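PDB 2Y6U: peroxisomal membrane protein LPX1 from Saccharomyces cerevisiae, which hydrolyses fatty acyl esters, with acyl esterase, triacylglycerol lipase and phospholipase A activity, in the peroxisome. Local coordinates for residues H144-G147 with G148-L152; M267-Q270 with T271-F275; N302-F305 with L306-T309. All blocks are in the same frame, centred on the assembly; numbering follows the deposited sequence. Where two conformers were deposited one is given.

Contact 1: H144-G147 with G148-L152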
ATOM      1  N   HIS A 144      18.016   8.538  -3.207  1.00 22.92           N
ATOM      2  CA  HIS A 144      18.686   9.686  -2.538  1.00 24.07           C
ATOM      3  C   HIS A 144      17.680  10.556  -1.718  1.00 25.24           C
ATOM      4  O   HIS A 144      16.680  10.982  -2.255  1.00 23.27           O
ATOM      5  CB  HIS A 144      19.363  10.519  -3.623  1.00 23.91           C
ATOM      6  CG  HIS A 144      20.028  11.736  -3.099  1.00 26.15           C
ATOM      7  ND1 HIS A 144      19.672  13.001  -3.478  1.00 28.81           N
ATOM      8  CD2 HIS A 144      20.970  11.874  -2.152  1.00 25.50           C
ATOM      9  CE1 HIS A 144      20.397  13.884  -2.802  1.00 31.00           C
ATOM     10  NE2 HIS A 144      21.238  13.234  -2.023  1.00 26.59           N
ATOM     11  N   SER A 145      18.001  10.964  -0.497  1.00 28.03           N
ATOM     12  CA  SER A 145      17.272  12.163   0.203  1.00 29.10           C
ATOM     13  C   SER A 145      15.831  11.764   0.398  1.00 26.92           C
ATOM     14  O   SER A 145      15.566  10.699   1.027  1.00 26.29           O
ATOM     15  CB  SER A 145      17.528  13.552  -0.525  1.00 29.05           C
ATOM     16  OG  SER A 145      16.433  14.484  -0.697  1.00 33.02           O
ATOM     17  N   MET A 146      14.871  12.520  -0.140  1.00 24.41           N
ATOM     18  CA  MET A 146      13.486  12.048  -0.202  1.00 23.92           C
ATOM     19  C   MET A 146      13.306  10.619  -0.737  1.00 23.03           C
ATOM     20  O   MET A 146      12.488   9.840  -0.189  1.00 21.44           O
ATOM     21  CB  MET A 146      12.712  13.032  -1.101  1.00 25.46           C
ATOM     22  CG  MET A 146      11.347  12.753  -1.342  1.00 28.19           C
ATOM     23  SD  MET A 146      10.637  13.925  -2.622  1.00 33.06           S
ATOM     24  CE  MET A 146      11.392  13.570  -4.018  1.00 26.20           C
ATOM     25  N   GLY A 147      14.069  10.267  -1.775  1.00 22.52           N
ATOM     26  CA  GLY A 147      13.997   8.976  -2.414  1.00 21.85           C
ATOM     27  C   GLY A 147      14.416   7.848  -1.490  1.00 22.28           C
ATOM     28  O   GLY A 147      13.925   6.735  -1.580  1.00 21.68           O
ATOM     29  N   GLY A 148      15.302   8.161  -0.567  1.00 21.24           N
ATOM     30  CA  GLY A 148      15.738   7.204   0.455  1.00 21.29           C
ATOM     31  C   GLY A 148      14.628   6.968   1.435  1.00 21.64           C
ATOM     32  O   GLY A 148      14.376   5.807   1.822  1.00 21.89           O
ATOM     33  N   PHE A 149      14.051   8.057   1.932  1.00 21.08           N
ATOM     34  CA  PHE A 149      12.808   7.897   2.751  1.00 22.05           C
ATOM     35  C   PHE A 149      11.836   6.961   1.987  1.00 22.63           C
ATOM     36  O   PHE A 149      11.203   6.053   2.589  1.00 20.40           O
ATOM     37  CB  PHE A 149      12.195   9.266   3.009  1.00 22.08           C
ATOM     38  CG  PHE A 149      10.938   9.268   3.825  1.00 19.61           C
ATOM     39  CD1 PHE A 149       9.713   8.851   3.242  1.00 19.38           C
ATOM     40  CD2 PHE A 149      10.944   9.698   5.149  1.00 22.99           C
ATOM     41  CE1 PHE A 149       8.537   8.890   4.004  1.00 21.49           C
ATOM     42  CE2 PHE A 149       9.788   9.749   5.903  1.00 25.48           C
ATOM     43  CZ  PHE A 149       8.565   9.337   5.340  1.00 22.52           C
ATOM     44  N   GLN A 150      11.588   7.278   0.714  1.00 20.82           N
ATOM     45  CA  GLN A 150      10.591   6.546  -0.080  1.00 19.65           C
ATOM     46  C   GLN A 150      10.920   5.100  -0.334  1.00 19.07           C
ATOM     47  O   GLN A 150      10.037   4.290  -0.293  1.00 19.90           O
ATOM     48  CB  GLN A 150      10.271   7.293  -1.363  1.00 21.09           C
ATOM     49  CG  GLN A 150       9.608   8.636  -1.068  1.00 19.39           C
ATOM     50  CD  GLN A 150       9.384   9.445  -2.317  1.00 22.37           C
ATOM     51  OE1 GLN A 150      10.270   9.531  -3.171  1.00 23.59           O
ATOM     52  NE2 GLN A 150       8.243  10.087  -2.410  1.00 20.46           N
ATOM     53  N   ALA A 151      12.209   4.790  -0.436  1.00 19.79           N
ATOM     54  CA  ALA A 151      12.660   3.389  -0.530  1.00 21.27           C
ATOM     55  C   ALA A 151      12.208   2.595   0.692  1.00 21.22           C
ATOM     56  O   ALA A 151      11.715   1.502   0.574  1.00 20.15           O
ATOM     57  CB  ALA A 151      14.193   3.302  -0.712  1.00 20.57           C
ATOM     58  N   LEU A 152      12.504   3.130   1.879  1.00 20.12           N
ATOM     59  CA  LEU A 152      12.030   2.543   3.127  1.00 21.41           C
ATOM     60  C   LEU A 152      10.506   2.394   3.203  1.00 20.06           C
ATOM     61  O   LEU A 152       9.985   1.325   3.535  1.00 20.08           O
ATOM     62  CB  LEU A 152      12.530   3.373   4.330  1.00 18.91           C
ATOM     63  CG  LEU A 152      14.003   3.352   4.608  1.00 23.46           C
ATOM     64  CD1 LEU A 152      14.450   4.523   5.576  1.00 21.07           C
ATOM     65  CD2 LEU A 152      14.397   1.946   5.193  1.00 22.27           C
TER
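Ser145 offers its carbonyl oxygen to the backbone of Phe149 where strand 137-144 turns sharply into helix 146-157, an arrangement that fits the nucleophile elbow of alpha/beta hydrolases. The sequence follows the Gly-X-Ser-X-Gly pattern, with Ser145 probably at the nucleophile position, and this residue has the strained backbone of such a turn (phi 64°, psi -122°). The tight part is the inside of the first helical turn. Phe149 N bonds to Ser145 O at 3.2 Å, and Gly148 N adds a weak bond to the same oxygen. Next along the helix come Gln150 N, 2.9 Å from Met146 O, and Ala151 N, 2.8 Å from Gly147 O. The place a beta carbon would take on Gly147 lies only about 3.1 Å from His144 O. Phe149 CB also presses on the backbone, 3.3 Å from Met146 O, before CG, anti to the backbone N, carries the ring away to pack against Trp114 and Phe272. Ser145 OG receives a hydrogen bond from Ser61 N and a weak one from Met146 N, and does not cap the helix. The looser part is a flank of the helix that is equally buried and has no solvent side. Here Met146 and Gln150 run alongside each other in the same direction, with Met146 CG 3.9 Å from Gln150 OE1. The Gln150 amide nitrogen is held by Trp114 O, while nearer the backbone its CG rests 3.2 Å from Met146 O.

Contact 2: M267-Q270 with T271-F275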
ATOM      1  N   MET A 267       8.514  21.414   3.842  1.00 32.07           N
ATOM      2  CA  MET A 267       7.631  22.161   4.723  1.00 33.43           C
ATOM      3  C   MET A 267       6.598  21.256   5.391  1.00 33.40           C
ATOM      4  O   MET A 267       5.818  21.711   6.172  1.00 35.77           O
ATOM      5  CB  MET A 267       6.897  23.219   3.891  1.00 35.23           C
ATOM      6  CG  MET A 267       7.902  24.311   3.367  1.00 38.45           C
ATOM      7  SD  MET A 267       7.161  25.414   2.081  1.00 39.93           S
ATOM      8  CE  MET A 267       5.976  26.283   3.068  1.00 40.86           C
ATOM      9  N   ASN A 268       6.616  19.975   5.078  1.00 32.18           N
ATOM     10  CA  ASN A 268       5.450  19.111   5.410  1.00 33.13           C
ATOM     11  C   ASN A 268       5.825  17.820   6.142  1.00 32.28           C
ATOM     12  O   ASN A 268       4.960  16.939   6.296  1.00 29.55           O
ATOM     13  CB  ASN A 268       4.883  18.681   4.041  1.00 34.10           C
ATOM     14  CG  ASN A 268       3.438  18.438   4.092  1.00 38.59           C
ATOM     15  OD1 ASN A 268       2.688  18.958   4.970  1.00 42.35           O
ATOM     16  ND2 ASN A 268       2.998  17.536   3.207  1.00 40.38           N
ATOM     17  N   MET A 269       7.084  17.724   6.570  1.00 31.46           N
ATOM     18  CA  MET A 269       7.689  16.442   7.035  1.00 31.20           C
ATOM     19  C   MET A 269       6.974  15.917   8.211  1.00 30.77           C
ATOM     20  O   MET A 269       6.804  14.705   8.307  1.00 29.38           O
ATOM     21  CB  MET A 269       9.100  16.619   7.504  1.00 32.60           C
ATOM     22  CG  MET A 269      10.073  16.823   6.492  1.00 41.50           C
ATOM     23  SD  MET A 269      10.528  15.346   5.532  1.00 42.71           S
ATOM     24  CE  MET A 269      11.103  13.960   6.431  1.00 30.52           C
ATOM     25  N   GLN A 270       6.457  16.793   9.081  1.00 30.55           N
ATOM     26  CA  GLN A 270       5.842  16.303  10.260  1.00 33.33           C
ATOM     27  C   GLN A 270       4.550  15.542  10.029  1.00 32.69           C
ATOM     28  O   GLN A 270       4.059  14.813  10.918  1.00 31.09           O
ATOM     29  CB  GLN A 270       5.577  17.439  11.246  1.00 38.24           C
ATOM     30  CG  GLN A 270       6.870  18.192  11.526  1.00 40.63           C
ATOM     31  CD  GLN A 270       7.240  19.315  10.494  1.00 47.93           C
ATOM     32  OE1 GLN A 270       6.646  19.485   9.343  1.00 42.43           O
ATOM     33  NE2 GLN A 270       8.267  20.105  10.914  1.00 49.15           N
ATOM     34  N   THR A 271       3.983  15.669   8.841  1.00 32.55           N
ATOM     35  CA  THR A 271       2.651  15.072   8.650  1.00 31.69           C
ATOM     36  C   THR A 271       2.823  13.605   8.135  1.00 29.76           C
ATOM     37  O   THR A 271       1.806  12.887   7.999  1.00 34.23           O
ATOM     38  CB  THR A 271       1.828  15.831   7.561  1.00 31.16           C
ATOM     39  OG1 THR A 271       2.536  15.684   6.313  1.00 27.90           O
ATOM     40  CG2 THR A 271       1.662  17.343   7.906  1.00 33.46           C
ATOM     41  N   PHE A 272       4.010  13.134   7.827  1.00 27.09           N
ATOM     42  CA  PHE A 272       4.191  11.774   7.386  1.00 25.54           C
ATOM     43  C   PHE A 272       5.435  11.067   7.924  1.00 26.44           C
ATOM     44  O   PHE A 272       5.555   9.847   7.845  1.00 26.55           O
ATOM     45  CB  PHE A 272       4.164  11.735   5.788  1.00 24.80           C
ATOM     46  CG  PHE A 272       5.171  12.612   5.130  1.00 23.86           C
ATOM     47  CD1 PHE A 272       6.468  12.220   5.098  1.00 22.06           C
ATOM     48  CD2 PHE A 272       4.829  13.863   4.577  1.00 24.02           C
ATOM     49  CE1 PHE A 272       7.443  13.009   4.599  1.00 24.77           C
ATOM     50  CE2 PHE A 272       5.794  14.642   4.005  1.00 23.54           C
ATOM     51  CZ  PHE A 272       7.119  14.207   4.005  1.00 24.48           C
ATOM     52  N   ALA A 273       6.429  11.800   8.439  1.00 25.18           N
ATOM     53  CA  ALA A 273       7.619  11.158   8.889  1.00 25.39           C
ATOM     54  C   ALA A 273       7.301  10.197  10.126  1.00 23.92           C
ATOM     55  O   ALA A 273       7.928   9.195  10.177  1.00 25.80           O
ATOM     56  CB  ALA A 273       8.781  12.199   9.286  1.00 26.21           C
ATOM     57  N   PRO A 274       6.418  10.535  11.053  1.00 23.69           N
ATOM     58  CA  PRO A 274       6.253   9.652  12.221  1.00 25.59           C
ATOM     59  C   PRO A 274       5.845   8.234  11.829  1.00 24.80           C
ATOM     60  O   PRO A 274       6.314   7.273  12.415  1.00 23.28           O
ATOM     61  CB  PRO A 274       5.160  10.338  13.012  1.00 26.46           C
ATOM     62  CG  PRO A 274       5.556  11.865  12.825  1.00 30.70           C
ATOM     63  CD  PRO A 274       5.733  11.821  11.341  1.00 27.92           C
ATOM     64  N   PHE A 275       5.015   8.148  10.815  1.00 22.32           N
ATOM     65  CA  PHE A 275       4.551   6.838  10.310  1.00 23.45           C
ATOM     66  C   PHE A 275       5.722   5.978   9.819  1.00 22.17           C
ATOM     67  O   PHE A 275       5.878   4.828  10.185  1.00 23.83           O
ATOM     68  CB  PHE A 275       3.549   7.035   9.190  1.00 23.18           C
ATOM     69  CG  PHE A 275       3.089   5.689   8.586  1.00 23.00           C
ATOM     70  CD1 PHE A 275       2.110   4.959   9.198  1.00 26.98           C
ATOM     71  CD2 PHE A 275       3.745   5.150   7.545  1.00 24.28           C
ATOM     72  CE1 PHE A 275       1.705   3.716   8.651  1.00 27.25           C
ATOM     73  CE2 PHE A 275       3.328   3.938   6.991  1.00 26.62           C
ATOM     74  CZ  PHE A 275       2.319   3.244   7.549  1.00 24.41           C
TER
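The backbone of Met269 sits over one face of the Phe272 ring, while its sulfur comes in obliquely. Met269 CA makes a CH-pi contact 4.2 Å from the ring centroid, and Met269 O stands above the centre. The side chain, bent at chi2 and chi3, brings Met269 SD to 3.9 Å from Phe272 CZ, a Met-aromatic contact, and CE to the Ala273 methyl. Phe272 turns back over this 3-10 turn because its CG lies between the backbone N and the carbonyl carbon (chi1 57°). The Asn268 side chain crosses the ring at about a right angle, its ND2 4.1 Å from Phe272 CE2. With an alanine in place of Phe272, Met269 would probably lose the surface it lies against, opening a gap beside Trp114 and Phe149. Phe374 of the second subunit packs on Met267 and Asn268, at the dimer contact. Leading into helix 273-279, Asn268 O takes Thr271 OG1 at 2.7 Å, nearly along the C=O axis, and Thr271 N from above the carbonyl plane. Met269 O accepts Ala273 N at 2.9 Å as well as Phe272 N. With two donors each, these carbonyls are satisfied within the turn, whereas the Asn268 amide relies on Asn111 OD1.

Contact 3: N302-F305 with L306-T309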
ATOM      1  N   ASN A 302      19.423  11.285  12.710  1.00 32.99           N
ATOM      2  CA  ASN A 302      18.936  10.683  11.471  1.00 32.61           C
ATOM      3  C   ASN A 302      19.735   9.395  11.148  1.00 32.69           C
ATOM      4  O   ASN A 302      19.188   8.272  10.996  1.00 32.30           O
ATOM      5  CB  ASN A 302      19.029  11.681  10.309  1.00 32.38           C
ATOM      6  CG  ASN A 302      18.488  11.114   8.974  1.00 32.41           C
ATOM      7  OD1 ASN A 302      17.290  10.939   8.826  1.00 30.29           O
ATOM      8  ND2 ASN A 302      19.383  10.889   7.985  1.00 29.80           N
ATOM      9  N   GLN A 303      21.051   9.541  11.008  1.00 30.65           N
ATOM     10  CA  GLN A 303      21.865   8.373  10.801  1.00 29.83           C
ATOM     11  C   GLN A 303      21.827   7.342  11.901  1.00 30.89           C
ATOM     12  O   GLN A 303      21.735   6.115  11.614  1.00 32.15           O
ATOM     13  CB  GLN A 303      23.346   8.830  10.548  1.00 32.32           C
ATOM     14  CG  GLN A 303      24.227   7.693  10.166  1.00 32.21           C
ATOM     15  CD  GLN A 303      25.685   8.093  10.044  1.00 33.11           C
ATOM     16  OE1 GLN A 303      25.998   9.220   9.611  1.00 29.49           O
ATOM     17  NE2 GLN A 303      26.561   7.263  10.558  1.00 28.44           N
ATOM     18  N   LEU A 304      21.892   7.766  13.157  1.00 30.79           N
ATOM     19  CA  LEU A 304      21.950   6.828  14.242  1.00 31.67           C
ATOM     20  C   LEU A 304      20.641   6.042  14.414  1.00 30.37           C
ATOM     21  O   LEU A 304      20.636   4.870  14.890  1.00 29.14           O
ATOM     22  CB  LEU A 304      22.352   7.507  15.536  1.00 33.56           C
ATOM     23  CG  LEU A 304      23.767   8.202  15.402  1.00 41.04           C
ATOM     24  CD1 LEU A 304      24.123   8.684  16.656  1.00 43.76           C
ATOM     25  CD2 LEU A 304      24.915   7.411  14.738  1.00 44.52           C
ATOM     26  N   PHE A 305      19.550   6.685  14.073  1.00 28.09           N
ATOM     27  CA  PHE A 305      18.251   6.021  14.176  1.00 27.06           C
ATOM     28  C   PHE A 305      18.217   4.803  13.187  1.00 24.90           C
ATOM     29  O   PHE A 305      17.754   3.756  13.547  1.00 24.32           O
ATOM     30  CB  PHE A 305      17.112   6.985  13.901  1.00 29.20           C
ATOM     31  CG  PHE A 305      15.787   6.286  13.692  1.00 27.72           C
ATOM     32  CD1 PHE A 305      15.082   5.804  14.789  1.00 34.48           C
ATOM     33  CD2 PHE A 305      15.297   6.113  12.425  1.00 32.27           C
ATOM     34  CE1 PHE A 305      13.879   5.133  14.584  1.00 36.23           C
ATOM     35  CE2 PHE A 305      14.142   5.466  12.247  1.00 31.77           C
ATOM     36  CZ  PHE A 305      13.464   4.953  13.275  1.00 30.82           C
ATOM     37  N   LEU A 306      18.702   4.999  11.983  1.00 24.07           N
ATOM     38  CA  LEU A 306      18.726   3.981  10.994  1.00 25.27           C
ATOM     39  C   LEU A 306      19.607   2.824  11.364  1.00 24.91           C
ATOM     40  O   LEU A 306      19.214   1.664  11.329  1.00 23.09           O
ATOM     41  CB  LEU A 306      19.066   4.519   9.643  1.00 24.02           C
ATOM     42  CG  LEU A 306      18.014   5.448   9.105  1.00 24.59           C
ATOM     43  CD1 LEU A 306      18.529   5.979   7.792  1.00 28.42           C
ATOM     44  CD2 LEU A 306      16.586   4.835   8.916  1.00 22.73           C
ATOM     45  N   GLN A 307      20.773   3.146  11.909  1.00 25.20           N
ATOM     46  CA  GLN A 307      21.645   2.125  12.402  1.00 26.52           C
ATOM     47  C   GLN A 307      21.094   1.301  13.543  1.00 27.99           C
ATOM     48  O   GLN A 307      21.445   0.155  13.701  1.00 29.35           O
ATOM     49  CB  GLN A 307      23.027   2.772  12.767  1.00 28.23           C
ATOM     50  CG  GLN A 307      23.582   2.484  13.991  1.00 31.70           C
ATOM     51  CD  GLN A 307      24.890   3.262  14.286  1.00 32.52           C
ATOM     52  OE1 GLN A 307      25.459   3.903  13.399  1.00 32.95           O
ATOM     53  NE2 GLN A 307      25.265   3.295  15.540  1.00 28.07           N
ATOM     54  N   LYS A 308      20.359   1.921  14.449  1.00 27.85           N
ATOM     55  CA  LYS A 308      19.831   1.248  15.584  0.50 30.07           C
ATOM     56  C   LYS A 308      18.573   0.435  15.223  1.00 29.68           C
ATOM     57  O   LYS A 308      18.146  -0.422  15.981  1.00 30.93           O
ATOM     58  CB  LYS A 308      19.483   2.277  16.668  0.50 32.28           C
ATOM     59  CG  LYS A 308      20.701   2.833  17.359  0.50 34.57           C
ATOM     60  CD  LYS A 308      20.433   4.097  18.166  0.50 38.41           C
ATOM     61  CE  LYS A 308      21.702   4.550  18.939  0.50 43.42           C
ATOM     62  NZ  LYS A 308      21.618   5.991  19.326  0.50 46.63           N
ATOM     63  N   THR A 309      17.970   0.754  14.101  1.00 26.28           N
ATOM     64  CA  THR A 309      16.632   0.265  13.853  1.00 28.64           C
ATOM     65  C   THR A 309      16.495  -0.787  12.716  1.00 27.90           C
ATOM     66  O   THR A 309      15.599  -1.668  12.770  1.00 30.42           O
ATOM     67  CB  THR A 309      15.633   1.466  13.670  1.00 27.08           C
ATOM     68  OG1 THR A 309      15.764   2.378  14.767  1.00 26.35           O
ATOM     69  CG2 THR A 309      14.155   0.946  13.715  1.00 29.25           C
TER
HETATM   70  O   HOH W   1      25.382   4.731  10.881  1.00 33.71           O
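Phe305 and Thr309 meet one turn apart through a hydrogen bond and a ring contact. Among the polar bonds, Thr309 OG1 donates to Phe305 O at 2.7 Å, tilted 22° from the carbonyl plane; its place opposite its own carbonyl carbon (chi1 -51°) turns it back to that oxygen. Gln307 N binds Gln303 O and Lys308 N binds Leu304 O, whereas the link from Leu306 N to Asn302 O is weak. The Asn302 side chain bonds to the backbone of the loop after strand 164-168, at Pro170, Val172 and Ile173. The same threonine makes the ring contact: Thr309 CB lies over a face of Phe305, 4.3 Å from the ring centroid, and Thr309 OG1 over it too, offset toward the rim, 3.3 Å from Phe305 CE1. All this belongs to helix 300-309, the crossover between the parallel strands 286-292 and 313-318 at one edge of the hydrolase sheet. Apolar contact is modest: the Leu306 and Phe305 side chains cross obliquely, with Leu306 CD2 4.0 Å from Phe305 CD2. Leu304 CD2 lies alongside the Gln307 amide, 3.8 Å from Gln307 OE1. One water accepts from Gln303 NE2 at 2.8 Å and donates to Gln307 OE1 at 2.7 Å.

How the contacts relate
From the N terminus the three contacts come in series, and none nests in or crosses another. Each joins consecutive residues, so none closes a long loop. Contact 1 is the strand-to-helix turn after central strand 137-144; contact 2 follows as the entry to helix 273-279, and contact 3 is the last part of helix 300-309, near the edge of the sheet. In space, helix 146-157 reaches both of the others. Phe149 CZ packs 3.6 Å from Phe272 CD1, while Leu152 CD1 lies 4.0 Å from Leu306 CD2. Contacts 2 and 3 do not touch, their nearest atoms being about 7 Å apart.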